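PDB 2YIK: endoglucanase from Clostridium thermocellum, which probably hydrolyses internal beta-1,4-glucosidic bonds of cellulose. Local coordinates for residues Y46-Y51 with A151-V156; A399-L404 with N502-G507. All blocks are in the same frame, centred on the assembly; numbering follows the deposited sequence.

Contacts 1 and 2 follow one another along the chain: residues 46-51 meet 151-156, and only well after that contact has closed does 399-404 meet 502-507. All four segments belong to the family 9 catalytic domain, and the contact centres lie about 15 Å apart in its buried helical interior. Helix 499-516 joins them. It supplies the second half of contact 2, while its other flank packs against the first half of contact 1, where S47 rests on V506 and the hydroxyl of Y51 is hydrogen-bonded to the carbonyl of I499. A helix near the end of the domain is thereby packed between its N-terminal helices and helix 392-408.

Contact 1: Y46-Y51 with A151-V156; sequences YSMFFY and AVHAEV
H153 turns CG anti to its backbone N (chi1 -166°), which carries the imidazole straight across to M48 and F49, whereas both of those residues hold CG beside the backbone N and anti to the carbonyl carbon. The imidazole becomes the centrepiece. Over one of its faces sits M48 CB, 3.8 Å from the ring centroid, a CH-pi contact displaced toward the rim. An edge of the same imidazole points at a face of F49, almost over the middle of the phenyl ring. This is a T-shaped pair, with centroids 4.9 Å apart and planes at 71°, and the two side chains cross nearly at right angles. The carbonyl oxygen of Y46 lies at the phenyl edge, in the ring plane. In the (alpha/alpha)6 barrel of family 9 enzymes this contact joins the junction between helices 40-47 and 49-54 to the first turns of helix 151-167. M48 runs past the imidazole and brings its sulfur to the backbone of that helix, SD standing 3.6 Å from A154 CA and 3.7 Å from A154 CB. SD also makes an oblique sulfur-aromatic contact with the imidazole, 4.7 Å from its centroid. No hydrogen bond spans the two segments, so buried apolar and aromatic surfaces do the joining. F145 of helix 142-147 packs on both M48 and A154, and the side chain of Y138 of helix 124-140 also touches A154.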
loop_
_atom_site.group_PDB
_atom_site.type_symbol
_atom_site.label_atom_id
_atom_site.label_comp_id
_atom_site.label_asym_id
_atom_site.label_seq_id
_atom_site.Cartn_x
_atom_site.Cartn_y
_atom_site.Cartn_z
ATOM N N TYR A 46 12.501 -5.946 10.243
ATOM C CA TYR A 46 11.732 -7.133 9.905
ATOM C C TYR A 46 10.510 -6.866 9.026
ATOM O O TYR A 46 10.245 -7.619 8.090
ATOM C CB TYR A 46 11.286 -7.849 11.185
ATOM C CG TYR A 46 12.319 -8.789 11.775
ATOM C CD1 TYR A 46 13.631 -8.370 11.988
ATOM C CD2 TYR A 46 11.976 -10.090 12.139
ATOM C CE1 TYR A 46 14.575 -9.220 12.548
ATOM C CE2 TYR A 46 12.914 -10.953 12.700
ATOM C CZ TYR A 46 14.212 -10.511 12.904
ATOM O OH TYR A 46 15.143 -11.350 13.473
ATOM N N SER A 47 9.776 -5.794 9.317
ATOM C CA SER A 47 8.555 -5.479 8.569
ATOM C C SER A 47 8.653 -5.520 7.044
ATOM O O SER A 47 7.719 -5.967 6.382
ATOM C CB SER A 47 7.986 -4.112 8.999
ATOM O OG SER A 47 8.762 -3.028 8.520
ATOM N N MET A 48 9.771 -5.070 6.482
ATOM C CA MET A 48 9.907 -5.053 5.028
ATOM C C MET A 48 10.149 -6.401 4.376
ATOM O O MET A 48 9.887 -6.569 3.183
ATOM C CB MET A 48 10.999 -4.065 4.606
ATOM C CG MET A 48 10.579 -2.625 4.818
ATOM S SD MET A 48 11.837 -1.382 4.468
ATOM C CE MET A 48 12.663 -1.317 6.005
ATOM N N PHE A 49 10.630 -7.370 5.145
ATOM C CA PHE A 49 10.901 -8.683 4.578
ATOM C C PHE A 49 9.683 -9.395 4.026
ATOM O O PHE A 49 9.822 -10.321 3.231
ATOM C CB PHE A 49 11.623 -9.558 5.599
ATOM C CG PHE A 49 13.081 -9.258 5.687
ATOM C CD1 PHE A 49 13.992 -9.900 4.849
ATOM C CD2 PHE A 49 13.542 -8.281 6.557
ATOM C CE1 PHE A 49 15.344 -9.557 4.875
ATOM C CE2 PHE A 49 14.880 -7.933 6.592
ATOM C CZ PHE A 49 15.787 -8.573 5.752
ATOM N N PHE A 50 8.491 -8.967 4.428
ATOM C CA PHE A 50 7.293 -9.598 3.893
ATOM C C PHE A 50 7.232 -9.287 2.410
ATOM O O PHE A 50 6.781 -10.102 1.611
ATOM C CB PHE A 50 6.013 -9.065 4.539
ATOM C CG PHE A 50 4.766 -9.621 3.900
ATOM C CD1 PHE A 50 4.376 -10.934 4.135
ATOM C CD2 PHE A 50 4.001 -8.841 3.033
ATOM C CE1 PHE A 50 3.271 -11.474 3.484
ATOM C CE2 PHE A 50 2.899 -9.370 2.379
ATOM C CZ PHE A 50 2.521 -10.684 2.617
ATOM N N TYR A 51 7.691 -8.101 2.039
ATOM C CA TYR A 51 7.657 -7.719 0.642
ATOM C C TYR A 51 8.617 -8.574 -0.174
ATOM O O TYR A 51 8.297 -8.956 -1.299
ATOM C CB TYR A 51 7.937 -6.221 0.518
ATOM C CG TYR A 51 6.791 -5.427 1.104
ATOM C CD1 TYR A 51 5.541 -5.414 0.480
ATOM C CD2 TYR A 51 6.922 -4.776 2.332
ATOM C CE1 TYR A 51 4.444 -4.779 1.070
ATOM C CE2 TYR A 51 5.835 -4.140 2.932
ATOM C CZ TYR A 51 4.597 -4.149 2.299
ATOM O OH TYR A 51 3.510 -3.566 2.910
ATOM N N ALA A 151 17.067 2.137 4.933
ATOM C CA ALA A 151 16.610 2.936 3.799
ATOM C C ALA A 151 16.830 2.236 2.464
ATOM O O ALA A 151 15.971 2.292 1.577
ATOM C CB ALA A 151 17.297 4.299 3.806
ATOM N N VAL A 152 17.969 1.567 2.316
ATOM C CA VAL A 152 18.256 0.865 1.074
ATOM C C VAL A 152 17.196 -0.203 0.802
ATOM O O VAL A 152 16.714 -0.332 -0.327
ATOM C CB VAL A 152 19.662 0.218 1.100
ATOM C CG1 VAL A 152 19.855 -0.673 -0.129
ATOM C CG2 VAL A 152 20.727 1.307 1.126
ATOM N N HIS A 153 16.826 -0.954 1.836
ATOM C CA HIS A 153 15.814 -2.011 1.711
ATOM C C HIS A 153 14.491 -1.394 1.242
ATOM O O HIS A 153 13.834 -1.912 0.340
ATOM C CB HIS A 153 15.615 -2.701 3.065
ATOM C CG HIS A 153 14.865 -3.998 2.991
ATOM N ND1 HIS A 153 14.304 -4.477 1.827
ATOM C CD2 HIS A 153 14.590 -4.918 3.948
ATOM C CE1 HIS A 153 13.716 -5.637 2.068
ATOM N NE2 HIS A 153 13.875 -5.926 3.345
ATOM N N ALA A 154 14.110 -0.277 1.855
ATOM C CA ALA A 154 12.876 0.417 1.496
ATOM C C ALA A 154 12.882 0.859 0.032
ATOM O O ALA A 154 11.895 0.682 -0.686
ATOM C CB ALA A 154 12.680 1.628 2.398
ATOM N N GLU A 155 13.997 1.431 -0.412
ATOM C CA GLU A 155 14.086 1.893 -1.786
ATOM C C GLU A 155 14.015 0.742 -2.793
ATOM O O GLU A 155 13.431 0.893 -3.866
ATOM C CB GLU A 155 15.347 2.744 -1.972
ATOM C CG GLU A 155 15.281 4.045 -1.159
ATOM C CD GLU A 155 16.409 5.009 -1.471
ATOM O OE1 GLU A 155 17.277 4.653 -2.289
ATOM O OE2 GLU A 155 16.431 6.123 -0.896
ATOM N N VAL A 156 14.572 -0.416 -2.443
ATOM C CA VAL A 156 14.516 -1.559 -3.349
ATOM C C VAL A 156 13.067 -2.020 -3.517
ATOM O O VAL A 156 12.632 -2.359 -4.627
ATOM C CB VAL A 156 15.370 -2.741 -2.835
ATOM C CG1 VAL A 156 15.120 -3.977 -3.685
ATOM C CG2 VAL A 156 16.852 -2.366 -2.888
#

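Contact 2: A399-L404 with N502-G507; sequences AQLIAL and NAAFVG
L401 packs against A504 and G507 of helix 499-516, reaching A504 with CB and CD2 and G507 with CD1. CB comes first, loosely placed 4.1 Å from the carbonyl oxygen of A504. The side chain then leaves its backbone in the extended direction (chi1 177°), which carries CG alongside the facing helix without a close contact of its own. From CG the two methyls part company. CD1 settles on bare main chain, 3.8 Å from G507 C and 3.9 Å from G507 CA. CD2 goes to A504, 3.9 Å from its CB and 4.0 Å from its CA. The fork thus takes hold of two residues three positions apart, which lie on the same flank of their helix. Because G507 has no side chain, the methyl can lie directly against its backbone, and here the helices come close: L401 CA and G507 CA are 6.1 Å apart, the nearest CA pair between the two segments. Only van der Waals contact joins the segments, the leucine methyls lying against an alanine methyl and main-chain atoms with no hydrogen bond across, as part of the helix-to-helix packing inside the (alpha/alpha)6 barrel. F141 of a nearby loop also touches L401. Around the pair, helix 363-373 packs on A399, I402 and A403, helix 416-428 lies against Q400 and F505, and helix 49-54 borders A503 and V506 through Y51.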
loop_
_atom_site.group_PDB
_atom_site.type_symbol
_atom_site.label_atom_id
_atom_site.label_comp_id
_atom_site.label_asym_id
_atom_site.label_seq_id
_atom_site.Cartn_x
_atom_site.Cartn_y
_atom_site.Cartn_z
ATOM N N ALA A 399 -3.870 3.390 11.908
ATOM C CA ALA A 399 -4.197 4.447 12.861
ATOM C C ALA A 399 -2.909 4.876 13.554
ATOM O O ALA A 399 -2.702 6.059 13.821
ATOM C CB ALA A 399 -5.209 3.944 13.893
ATOM N N GLN A 400 -2.049 3.905 13.855
ATOM C CA GLN A 400 -0.769 4.195 14.496
ATOM C C GLN A 400 0.041 5.130 13.602
ATOM O O GLN A 400 0.618 6.116 14.067
ATOM C CB GLN A 400 0.025 2.903 14.727
ATOM C CG GLN A 400 -0.500 1.997 15.840
ATOM C CD GLN A 400 0.421 0.811 16.090
ATOM O OE1 GLN A 400 1.642 0.966 16.125
ATOM N NE2 GLN A 400 -0.158 -0.375 16.271
ATOM N N LEU A 401 0.089 4.808 12.313
ATOM C CA LEU A 401 0.823 5.625 11.355
ATOM C C LEU A 401 0.299 7.054 11.369
ATOM O O LEU A 401 1.076 7.994 11.510
ATOM C CB LEU A 401 0.699 5.044 9.945
ATOM C CG LEU A 401 1.372 5.853 8.829
ATOM C CD1 LEU A 401 2.868 5.964 9.105
ATOM C CD2 LEU A 401 1.125 5.177 7.488
ATOM N N ILE A 402 -1.019 7.212 11.237
ATOM C CA ILE A 402 -1.627 8.544 11.241
ATOM C C ILE A 402 -1.308 9.257 12.549
ATOM O O ILE A 402 -1.030 10.450 12.558
ATOM C CB ILE A 402 -3.169 8.485 11.071
ATOM C CG1 ILE A 402 -3.519 7.849 9.721
ATOM C CG2 ILE A 402 -3.769 9.890 11.204
ATOM C CD1 ILE A 402 -3.067 8.645 8.547
ATOM N N ALA A 403 -1.342 8.520 13.652
ATOM C CA ALA A 403 -1.050 9.107 14.956
ATOM C C ALA A 403 0.372 9.678 15.007
ATOM O O ALA A 403 0.591 10.782 15.506
ATOM C CB ALA A 403 -1.225 8.059 16.047
ATOM N N LEU A 404 1.329 8.914 14.485
ATOM C CA LEU A 404 2.732 9.316 14.478
ATOM C C LEU A 404 3.011 10.458 13.494
ATOM O O LEU A 404 3.860 11.306 13.748
ATOM C CB LEU A 404 3.598 8.093 14.176
ATOM C CG LEU A 404 3.417 7.023 15.269
ATOM C CD1 LEU A 404 3.768 5.643 14.743
ATOM C CD2 LEU A 404 4.271 7.396 16.472
ATOM N N ASN A 502 0.886 -5.115 5.680
ATOM C CA ASN A 502 2.193 -4.652 6.130
ATOM C C ASN A 502 2.522 -3.206 5.766
ATOM O O ASN A 502 3.442 -2.616 6.333
ATOM C CB ASN A 502 3.300 -5.574 5.583
ATOM C CG ASN A 502 3.707 -6.659 6.575
ATOM O OD1 ASN A 502 4.870 -6.743 6.984
ATOM N ND2 ASN A 502 2.755 -7.488 6.967
ATOM N N ALA A 503 1.762 -2.635 4.842
ATOM C CA ALA A 503 2.005 -1.273 4.370
ATOM C C ALA A 503 2.160 -0.164 5.417
ATOM O O ALA A 503 3.220 0.465 5.503
ATOM C CB ALA A 503 0.933 -0.895 3.356
ATOM N N ALA A 504 1.118 0.093 6.204
ATOM C CA ALA A 504 1.211 1.147 7.213
ATOM C C ALA A 504 2.081 0.692 8.380
ATOM O O ALA A 504 2.685 1.508 9.076
ATOM C CB ALA A 504 -0.184 1.547 7.715
ATOM N N PHE A 505 2.140 -0.619 8.580
ATOM C CA PHE A 505 2.932 -1.217 9.653
ATOM C C PHE A 505 4.405 -0.807 9.540
ATOM O O PHE A 505 5.054 -0.524 10.548
ATOM C CB PHE A 505 2.758 -2.746 9.606
ATOM C CG PHE A 505 3.702 -3.513 10.501
ATOM C CD1 PHE A 505 3.871 -3.172 11.844
ATOM C CD2 PHE A 505 4.388 -4.617 10.000
ATOM C CE1 PHE A 505 4.726 -3.910 12.669
ATOM C CE2 PHE A 505 5.246 -5.365 10.815
ATOM C CZ PHE A 505 5.412 -5.017 12.155
ATOM N N VAL A 506 4.925 -0.749 8.319
ATOM C CA VAL A 506 6.316 -0.360 8.126
ATOM C C VAL A 506 6.530 1.051 8.663
ATOM O O VAL A 506 7.424 1.290 9.475
ATOM C CB VAL A 506 6.715 -0.400 6.634
ATOM C CG1 VAL A 506 8.141 0.145 6.449
ATOM C CG2 VAL A 506 6.613 -1.827 6.119
ATOM N N GLY A 507 5.687 1.976 8.214
ATOM C CA GLY A 507 5.791 3.358 8.642
ATOM C C GLY A 507 5.605 3.570 10.134
ATOM O O GLY A 507 6.264 4.432 10.728
#